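Local coordinates for protein porphyranase B (Zobellia galactanivorans, PDB 3JUU) that cleaves the sulfated red-algal polysaccharide porphyran at its beta-1,4 linkages between D-galactose and L-galactose-6-sulfate, as a family 16 glycoside hydrolase, at residues I55-G60 against T244-P249; T78-E83 against Y92-G97; S122-L127 against I146-G151; N117-S122 against G254-S259. All blocks are in the same frame, centred on the assembly; numbering follows the deposited sequence.

Contact 1: residues I55-G60 against T244-P249; sequences IGRAPG and TYDWNP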
# COMPACT_ATOMS: atom_id res chain seq x y z
N ILE A 55 0.64 0.18 15.39
CA ILE A 55 -0.31 1.24 15.75
C ILE A 55 -0.11 2.54 14.96
O ILE A 55 -0.97 3.43 15.04
CB ILE A 55 -0.23 1.54 17.31
CG1 ILE A 55 1.06 2.28 17.64
CG2 ILE A 55 -0.45 0.19 18.08
CD1 ILE A 55 1.09 2.77 19.11
N GLY A 56 0.99 2.66 14.22
CA GLY A 56 1.36 3.90 13.56
C GLY A 56 2.75 4.35 13.86
O GLY A 56 3.28 4.08 14.99
N ARG A 57 3.40 4.97 12.89
CA ARG A 57 4.71 5.55 13.16
C ARG A 57 4.46 6.92 13.79
O ARG A 57 3.77 7.76 13.20
CB ARG A 57 5.52 5.71 11.87
CG ARG A 57 6.91 6.35 12.03
CD ARG A 57 7.68 6.35 10.69
NE ARG A 57 7.72 5.02 10.01
CZ ARG A 57 6.98 4.64 8.98
NH1 ARG A 57 6.04 5.43 8.41
NH2 ARG A 57 7.16 3.42 8.46
N ALA A 58 5.08 7.18 14.95
CA ALA A 58 4.76 8.50 15.54
C ALA A 58 5.24 9.62 14.57
O ALA A 58 6.29 9.54 13.96
CB ALA A 58 5.41 8.66 16.94
N PRO A 59 4.48 10.71 14.45
CA PRO A 59 3.36 11.12 15.30
C PRO A 59 1.97 10.81 14.70
O PRO A 59 0.98 11.40 15.17
CB PRO A 59 3.58 12.64 15.40
CG PRO A 59 4.03 13.02 13.94
CD PRO A 59 4.89 11.78 13.48
N GLY A 60 1.87 9.91 13.71
CA GLY A 60 0.56 9.59 13.07
C GLY A 60 -0.03 8.24 13.61
O GLY A 60 0.58 7.14 13.40
N THR A 244 2.44 8.80 8.92
CA THR A 244 3.50 9.85 8.78
C THR A 244 4.83 9.10 8.49
O THR A 244 5.13 8.05 9.10
CB THR A 244 3.61 10.66 10.10
OG1 THR A 244 3.65 9.71 11.19
CG2 THR A 244 2.33 11.59 10.29
N TYR A 245 5.60 9.64 7.57
CA TYR A 245 6.98 9.20 7.35
C TYR A 245 7.94 10.17 8.07
O TYR A 245 7.73 11.36 8.04
CB TYR A 245 7.27 9.39 5.86
CG TYR A 245 6.59 8.42 4.96
CD1 TYR A 245 6.77 7.06 5.09
CD2 TYR A 245 5.83 8.90 3.86
CE1 TYR A 245 6.21 6.13 4.13
CE2 TYR A 245 5.32 8.02 2.93
CZ TYR A 245 5.47 6.65 3.10
OH TYR A 245 4.92 5.82 2.12
N ASP A 246 9.00 9.64 8.69
CA ASP A 246 9.97 10.52 9.37
C ASP A 246 10.59 11.52 8.45
O ASP A 246 11.00 12.63 8.88
CB ASP A 246 11.09 9.63 9.95
CG ASP A 246 10.64 8.88 11.22
OD1 ASP A 246 9.49 9.05 11.73
OD2 ASP A 246 11.43 8.09 11.68
N TRP A 247 10.69 11.18 7.15
CA TRP A 247 11.42 12.05 6.24
C TRP A 247 10.52 13.11 5.62
O TRP A 247 11.01 13.93 4.84
CB TRP A 247 12.11 11.21 5.12
CG TRP A 247 11.21 10.15 4.58
CD1 TRP A 247 11.12 8.87 4.98
CD2 TRP A 247 10.29 10.30 3.48
NE1 TRP A 247 10.20 8.20 4.22
CE2 TRP A 247 9.69 9.04 3.28
CE3 TRP A 247 9.91 11.37 2.69
CZ2 TRP A 247 8.72 8.81 2.31
CZ3 TRP A 247 8.92 11.14 1.69
CH2 TRP A 247 8.35 9.87 1.52
N ASN A 248 9.21 13.07 5.96
CA ASN A 248 8.29 14.09 5.49
C ASN A 248 7.55 14.68 6.72
O ASN A 248 6.41 14.26 7.05
CB ASN A 248 7.30 13.50 4.46
CG ASN A 248 6.78 14.55 3.47
OD1 ASN A 248 5.56 14.68 3.30
ND2 ASN A 248 7.71 15.38 2.89
N PRO A 249 8.19 15.63 7.40
CA PRO A 249 7.70 16.07 8.69
C PRO A 249 6.45 16.98 8.64
O PRO A 249 5.95 17.34 7.57
CB PRO A 249 8.91 16.89 9.28
CG PRO A 249 9.73 17.28 8.06
CD PRO A 249 9.51 16.21 7.07
O HOH W 1 2.18 7.02 11.13
O HOH W 2 6.98 10.13 11.35
O HOH W 3 8.75 8.19 14.18
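Arg57 reaches across to the backbone of Thr244, its NH1 donating to Thr244 O at 2.9 Å in a nearly straight bond (163°). The two segments are loops connecting strands of the jelly-roll beta-sandwich, and Arg57 is a probable substrate-binding residue. The carbonyl oxygen sits at the edge of the guanidinium, in its plane. An extended start to the chain (chi1 179°) carries it past Thr244 O before it bends at chi3; on the way Arg57 CD passes 3.4 Å from Asp246 OD1. NH1 also forms a salt bridge with Glu243, another probable substrate ligand, and NH2 is hydrogen-bonded to a glycerol probably from the crystallisation liquor. Without this guanidinium, as with an alanine here, Glu243 would probably lose its positive mate and Thr244 O this donor. Behind the arginine, Thr244 suits its place by being small and polar: its OG1 packs against the turn Arg57-Gly60, 3.3 Å from Pro59 CD, and accepts a weak bond from Gly60 N. The peptide before Pro59 is cis, and Gly60 N bonds back to Arg57 O. Tyr245 OH is hydrogen-bonded to Glu148, the probable proton donor. Water bridges the loops: one molecule donates to both Ala58 O and Asp246 OD1, the latter at 2.7 Å.

Contact 2: residues T78-E83 against Y92-G97; sequences TTMLPE and YTHGGG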
# COMPACT_ATOMS: atom_id res chain seq x y z
N THR A 78 -7.08 11.72 6.82
CA THR A 78 -6.14 12.23 7.81
C THR A 78 -6.78 13.29 8.70
O THR A 78 -7.58 14.13 8.21
CB THR A 78 -4.96 12.90 7.16
OG1 THR A 78 -5.39 13.99 6.34
CG2 THR A 78 -4.07 11.92 6.30
N THR A 79 -6.38 13.29 9.96
CA THR A 79 -6.96 14.25 10.96
C THR A 79 -5.90 14.79 11.89
O THR A 79 -4.75 14.25 11.98
CB THR A 79 -8.09 13.62 11.80
OG1 THR A 79 -7.60 12.50 12.54
CG2 THR A 79 -9.28 13.14 10.95
N MET A 80 -6.24 15.90 12.54
CA MET A 80 -5.46 16.35 13.68
C MET A 80 -6.13 15.65 14.89
O MET A 80 -7.35 15.63 15.01
CB MET A 80 -5.51 17.88 13.82
CG MET A 80 -4.61 18.35 14.98
SD MET A 80 -2.86 18.24 14.57
CE MET A 80 -2.67 19.56 13.35
N LEU A 81 -5.37 15.00 15.76
CA LEU A 81 -6.04 14.43 16.95
C LEU A 81 -6.44 15.66 17.84
O LEU A 81 -5.75 16.66 17.89
CB LEU A 81 -5.05 13.58 17.74
CG LEU A 81 -4.39 12.39 16.95
CD1 LEU A 81 -3.38 11.66 17.91
CD2 LEU A 81 -5.46 11.44 16.38
N PRO A 82 -7.53 15.53 18.56
CA PRO A 82 -8.02 16.68 19.31
C PRO A 82 -7.14 16.95 20.53
O PRO A 82 -7.02 18.12 20.97
CB PRO A 82 -9.46 16.25 19.70
CG PRO A 82 -9.43 14.69 19.67
CD PRO A 82 -8.50 14.43 18.46
N GLU A 83 -6.42 15.94 20.99
CA GLU A 83 -5.36 16.14 21.98
C GLU A 83 -4.28 15.07 21.70
O GLU A 83 -4.58 14.04 21.15
CB GLU A 83 -5.95 16.02 23.41
CG GLU A 83 -6.38 14.67 23.85
CD GLU A 83 -7.25 14.83 25.15
OE1 GLU A 83 -6.67 15.18 26.20
OE2 GLU A 83 -8.51 14.67 25.08
N TYR A 92 1.88 11.10 19.74
CA TYR A 92 1.10 11.15 18.48
C TYR A 92 0.22 12.41 18.48
O TYR A 92 -0.46 12.71 19.51
CB TYR A 92 0.25 9.91 18.42
CG TYR A 92 1.06 8.64 18.17
CD1 TYR A 92 1.17 8.08 16.87
CD2 TYR A 92 1.66 7.97 19.23
CE1 TYR A 92 1.94 6.92 16.65
CE2 TYR A 92 2.48 6.83 18.98
CZ TYR A 92 2.59 6.31 17.71
OH TYR A 92 3.39 5.14 17.52
N THR A 93 0.21 13.12 17.34
CA THR A 93 -0.57 14.35 17.25
C THR A 93 -1.52 14.29 16.11
O THR A 93 -2.42 15.12 16.02
CB THR A 93 0.35 15.52 17.01
OG1 THR A 93 1.24 15.22 15.90
CG2 THR A 93 1.24 15.80 18.24
N HIS A 94 -1.34 13.30 15.21
CA HIS A 94 -2.18 13.24 13.97
C HIS A 94 -2.83 11.87 13.86
O HIS A 94 -2.29 10.84 14.38
CB HIS A 94 -1.32 13.47 12.72
CG HIS A 94 -0.83 14.88 12.57
ND1 HIS A 94 0.10 15.45 13.42
CD2 HIS A 94 -1.17 15.86 11.68
CE1 HIS A 94 0.36 16.69 13.04
NE2 HIS A 94 -0.44 16.97 12.01
N GLY A 95 -3.99 11.82 13.17
CA GLY A 95 -4.64 10.52 12.90
C GLY A 95 -4.46 10.11 11.46
O GLY A 95 -4.71 10.92 10.58
N GLY A 96 -4.03 8.86 11.22
CA GLY A 96 -4.06 8.27 9.84
C GLY A 96 -4.95 7.06 9.93
O GLY A 96 -5.94 7.05 10.70
N GLY A 97 -4.67 6.03 9.10
CA GLY A 97 -5.54 4.88 9.14
C GLY A 97 -4.81 3.70 8.51
O GLY A 97 -3.84 3.86 7.72
O HOH W 4 -2.98 16.73 18.17
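Thr93 O is gripped by two donors: Leu81 N gives to it at 3.0 Å, and a water that also donates to Leu81 O reaches it at 2.7 Å. This is the antiparallel beta hairpin of strands 73-87 and 90-101 in the jelly-roll sandwich. Further along, Thr79 and Gly95 form a hydrogen-bonded pair, with Gly95 N giving to Thr79 O at 2.8 Å and Thr79 N to Gly95 O. Glycine suits position 95 because a beta carbon there would collide with Thr79 OG1, which is hydrogen-bonded to Asn66. Leu81 supplies the apolar filling: its two methyls spread along the neighbouring strand, CD1 lying 3.5 Å from Tyr92 O and CD2 3.6 Å from Gly95 N.

Met80 and His94, the adjoining non-hydrogen-bonded pair, meet on the other face of the strands from Thr79. Met80 leaves the strand extended (chi1 -176°), then bends at chi2 and chi3, which folds the flexible thioether over one face of the imidazole. Met80 SD stands 3.9 Å from the centroid of the His94 ring, 17° off the normal, a Met-aromatic contact. Histidine serves here because both ring nitrogens find partners. NE2 bonds to Gly254 O, tying the hairpin to the 254-259 loop, and at the ring edge His94 ND1 shares a hydrogen bond of 2.7 Å with Thr93 OG1.

Contact 3: residues S122-L127 against I146-G151; sequences SSTFWL and IQESVG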
# COMPACT_ATOMS: atom_id res chain seq x y z
N SER A 122 1.06 9.82 4.05
CA SER A 122 1.18 8.94 2.90
C SER A 122 -0.16 8.48 2.32
O SER A 122 -1.27 8.64 2.95
CB SER A 122 2.00 7.71 3.36
OG SER A 122 1.15 6.83 4.13
N SER A 123 -0.09 7.93 1.11
CA SER A 123 -1.18 7.13 0.53
C SER A 123 -0.54 5.90 -0.11
O SER A 123 0.33 6.09 -0.94
CB SER A 123 -1.85 7.93 -0.58
OG SER A 123 -2.48 9.08 -0.05
N THR A 124 -0.87 4.68 0.37
CA THR A 124 -0.04 3.54 0.03
C THR A 124 -0.88 2.32 -0.30
O THR A 124 -2.08 2.19 0.13
CB THR A 124 0.91 3.17 1.19
OG1 THR A 124 0.16 2.66 2.32
CG2 THR A 124 1.78 4.41 1.67
N PHE A 125 -0.24 1.40 -1.01
CA PHE A 125 -0.90 0.13 -1.34
C PHE A 125 0.26 -0.88 -1.46
O PHE A 125 1.21 -0.60 -2.25
CB PHE A 125 -1.55 0.28 -2.72
CG PHE A 125 -2.24 -0.98 -3.20
CD1 PHE A 125 -3.14 -1.69 -2.37
CD2 PHE A 125 -2.00 -1.49 -4.51
CE1 PHE A 125 -3.79 -2.86 -2.85
CE2 PHE A 125 -2.66 -2.64 -5.00
CZ PHE A 125 -3.52 -3.36 -4.18
N TRP A 126 0.24 -1.95 -0.66
CA TRP A 126 1.43 -2.82 -0.50
C TRP A 126 1.08 -4.18 0.06
O TRP A 126 -0.10 -4.40 0.48
CB TRP A 126 2.59 -2.12 0.25
CG TRP A 126 2.23 -1.47 1.62
CD1 TRP A 126 1.45 -0.34 1.78
CD2 TRP A 126 2.60 -1.91 2.93
NE1 TRP A 126 1.38 -0.04 3.14
CE2 TRP A 126 2.07 -0.97 3.85
CE3 TRP A 126 3.41 -2.97 3.42
CZ2 TRP A 126 2.20 -1.09 5.27
CZ3 TRP A 126 3.60 -3.09 4.82
CH2 TRP A 126 3.00 -2.13 5.75
N LEU A 127 2.09 -5.07 0.09
CA LEU A 127 1.92 -6.45 0.58
C LEU A 127 3.04 -6.66 1.55
O LEU A 127 4.17 -6.18 1.31
CB LEU A 127 2.16 -7.46 -0.62
CG LEU A 127 0.93 -7.50 -1.56
CD1 LEU A 127 1.26 -7.93 -3.03
CD2 LEU A 127 -0.09 -8.48 -0.95
N ILE A 146 3.59 -1.38 -3.71
CA ILE A 146 3.10 -1.24 -5.04
C ILE A 146 3.06 0.25 -5.35
O ILE A 146 3.56 0.72 -6.40
CB ILE A 146 1.72 -1.93 -5.21
CG1 ILE A 146 1.85 -3.36 -4.81
CG2 ILE A 146 1.13 -1.70 -6.66
CD1 ILE A 146 0.58 -3.99 -4.48
N GLN A 147 2.47 1.05 -4.42
CA GLN A 147 2.58 2.48 -4.56
C GLN A 147 2.75 3.11 -3.17
O GLN A 147 2.03 2.74 -2.21
CB GLN A 147 1.33 3.07 -5.27
CG GLN A 147 1.11 4.57 -5.19
CD GLN A 147 2.20 5.41 -5.88
OE1 GLN A 147 3.37 5.00 -5.90
NE2 GLN A 147 1.84 6.59 -6.44
N GLU A 148 3.68 4.03 -3.05
CA GLU A 148 3.75 4.89 -1.85
C GLU A 148 3.83 6.31 -2.37
O GLU A 148 4.55 6.60 -3.32
CB GLU A 148 4.98 4.60 -0.98
CG GLU A 148 4.93 3.23 -0.33
CD GLU A 148 6.15 2.95 0.48
OE1 GLU A 148 6.19 3.50 1.62
OE2 GLU A 148 7.02 2.19 -0.04
N SER A 149 3.02 7.18 -1.79
CA SER A 149 2.94 8.57 -2.27
C SER A 149 2.79 9.46 -1.04
O SER A 149 2.42 8.96 0.03
CB SER A 149 1.67 8.72 -3.20
OG SER A 149 1.72 10.07 -3.74
N VAL A 150 3.13 10.74 -1.20
CA VAL A 150 2.57 11.78 -0.29
C VAL A 150 1.94 12.87 -1.17
O VAL A 150 2.25 12.97 -2.40
CB VAL A 150 3.68 12.42 0.63
CG1 VAL A 150 4.30 11.37 1.55
CG2 VAL A 150 4.80 13.22 -0.17
N GLY A 151 1.13 13.73 -0.56
CA GLY A 151 0.46 14.78 -1.32
C GLY A 151 1.17 16.13 -1.17
O GLY A 151 0.92 17.02 -1.98
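The Phe125 ring meets Ile146 obliquely, CE2 lying 3.5 Å from Ile146 CD1, while the edge of the Trp126 indole carries a weak bond from NE1 to Thr124 OG1. Phe125 and Trp126 lie on strand 122-128 of the jelly-roll sandwich, which pairs antiparallel with strand 141-150 and meets there a classic beta bulge, Ile146 and Gln147 together facing Phe125. Phe125 O accepts from both Ile146 N (2.9 Å) and Gln147 N (3.0 Å), each in the carbonyl plane. Phe125 points to the same face as Gln147, and its extended chi1 (179°) lays the ring against Ile146, among Leu238 and Met240 of the next strand. A large apolar ring suits this buried spot; an alanine in place of the phenylalanine would probably open a gap beside Ile146 CD1 and those neighbours. Phe125 N donates to Gln147 O, and beyond the bulge Ser123 N to Ser149 O at 2.9 Å; the two serines lie side by side on the Phe125 face, where Ser123 OG is hydrogen-bonded to Thr265 OG1. The other face carries Thr124 and Glu148, the probable proton donor of catalysis. The base of this glutamate is flanked from the adjacent strand, where Thr124 CG2 packs 3.9 Å from Glu148 CG.

Contact 4: residues N117-S122 against G254-S259; sequences NKTFMS and GGMTGS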
# COMPACT_ATOMS: atom_id res chain seq x y z
N ASN A 117 -4.29 11.36 -0.93
CA ASN A 117 -4.60 12.61 -0.18
C ASN A 117 -3.59 13.66 -0.55
O ASN A 117 -2.49 13.35 -0.93
CB ASN A 117 -4.76 12.38 1.33
CG ASN A 117 -3.44 12.08 2.03
OD1 ASN A 117 -2.56 12.95 2.10
ND2 ASN A 117 -3.33 10.89 2.59
N LYS A 118 -3.97 14.93 -0.38
CA LYS A 118 -3.13 16.09 -0.68
C LYS A 118 -2.43 16.67 0.59
O LYS A 118 -2.28 17.90 0.76
CB LYS A 118 -4.07 17.15 -1.28
CG LYS A 118 -3.31 18.27 -1.96
CD LYS A 118 -4.40 19.21 -2.68
CE LYS A 118 -3.64 20.34 -3.35
NZ LYS A 118 -4.55 21.31 -3.99
N THR A 119 -1.99 15.80 1.48
CA THR A 119 -1.35 16.20 2.75
C THR A 119 0.08 15.62 2.85
O THR A 119 0.55 14.86 1.97
CB THR A 119 -2.09 15.71 4.04
OG1 THR A 119 -1.77 14.33 4.32
CG2 THR A 119 -3.62 15.84 3.88
N PHE A 120 0.77 16.02 3.89
CA PHE A 120 2.14 15.47 4.10
C PHE A 120 2.18 13.99 4.49
O PHE A 120 3.31 13.40 4.53
CB PHE A 120 2.85 16.32 5.20
CG PHE A 120 2.39 16.01 6.62
CD1 PHE A 120 3.24 15.28 7.49
CD2 PHE A 120 1.18 16.49 7.12
CE1 PHE A 120 2.87 14.95 8.79
CE2 PHE A 120 0.80 16.23 8.45
CZ PHE A 120 1.63 15.43 9.31
N MET A 121 1.01 13.39 4.79
CA MET A 121 0.89 11.96 5.17
C MET A 121 0.73 11.10 3.91
O MET A 121 0.48 11.60 2.86
CB MET A 121 -0.31 11.76 6.15
CG MET A 121 0.04 12.49 7.45
SD MET A 121 -1.26 12.40 8.73
CE MET A 121 -1.42 10.60 9.10
N SER A 122 1.06 9.82 4.05
CA SER A 122 1.18 8.94 2.90
C SER A 122 -0.16 8.48 2.32
O SER A 122 -1.27 8.64 2.95
CB SER A 122 2.00 7.71 3.36
OG SER A 122 1.15 6.83 4.13
N GLY A 254 0.44 22.64 10.82
CA GLY A 254 -0.06 21.33 11.23
C GLY A 254 -0.45 20.39 10.07
O GLY A 254 -0.65 19.20 10.30
N GLY A 255 -0.63 20.92 8.87
CA GLY A 255 -0.78 20.11 7.66
C GLY A 255 -2.20 19.59 7.46
O GLY A 255 -2.47 18.90 6.45
N MET A 256 -3.14 19.96 8.35
CA MET A 256 -4.51 19.41 8.28
C MET A 256 -5.63 20.44 8.00
O MET A 256 -6.81 20.18 8.33
CB MET A 256 -4.81 18.67 9.59
CG MET A 256 -3.89 17.42 9.82
SD MET A 256 -4.36 16.12 8.60
CE MET A 256 -2.69 15.79 7.81
N THR A 257 -5.29 21.55 7.36
CA THR A 257 -6.26 22.62 7.05
C THR A 257 -7.06 22.32 5.76
O THR A 257 -8.01 23.05 5.43
CB THR A 257 -5.57 24.00 6.83
OG1 THR A 257 -4.70 23.95 5.65
CG2 THR A 257 -4.75 24.30 8.04
N GLY A 258 -6.70 21.27 5.03
CA GLY A 258 -7.40 20.95 3.77
C GLY A 258 -8.85 20.53 3.97
O GLY A 258 -9.28 20.10 5.07
N SER A 259 -9.62 20.57 2.88
CA SER A 259 -10.96 19.97 2.89
C SER A 259 -10.96 18.48 3.24
O SER A 259 -9.90 17.81 3.18
CB SER A 259 -11.57 20.13 1.51
OG SER A 259 -10.84 19.33 0.58
O HOH W 5 -0.22 18.48 4.83
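Bends at chi2 (-70°) and chi3 (126°) curl the Met256 chain so that its methyl meets Thr119, Phe120 and Met121 at once. Phe120 turns toward it with CG between its own backbone N and carbonyl carbon (chi1 77°). Met256 CE then lies 3.6 Å from Phe120 CE2 and 3.8 Å from Met121 SD, each pair of side chains crossing at about a right angle; Thr119 CB is as near to it as that sulfur. An unbranched methionine suits this site, since it can thread a methyl among three unlike neighbours. Met121 CG covers the centre of one Phe120 face, and His94 meets the same ring edge-to-face. Gly255 passes close beside Phe120, where a beta carbon would clash with CD2.

The 117-122 loop is braced from within. Asn117 OD1 accepts from Thr119 N (3.0 Å), making an Asx turn, and from Thr119 OG1 (2.7 Å), the latter from above the carbonyl plane. Thr119 OG1 in turn accepts from Met121 N, an ST turn. Between the two loops the polar link is a water that accepts from Phe120 N and donates to Gly255 O, so the fit rests mainly on the shapes of the methionines and Phe120, while the Asx and ST turns brace the loop carrying Phe120 and Met121.

In the fold
Contact 3 lies deepest, its centre about 5 Å from that of the chain, and is dominated by backbone bonding between strands; contact 2 is likewise a strand pair, centred about 20 Å from the chain centre yet mostly buried, though its methionine is exposed. Contacts 1 and 4 join loops and are partly buried, contact 1 relying on an arginine-to-carbonyl bond and bridging waters and contact 4 on methionine and aromatic packing. Residues 244-249 and 254-259 come from the same long loop after strand 237-242. Ser122 is shared by contacts 3 and 4, where loop becomes strand. Contact 1 touches all the others: Pro59 O meets Thr93 N of contact 2, Tyr245 packs on Ser122, and Thr244 reaches Phe120.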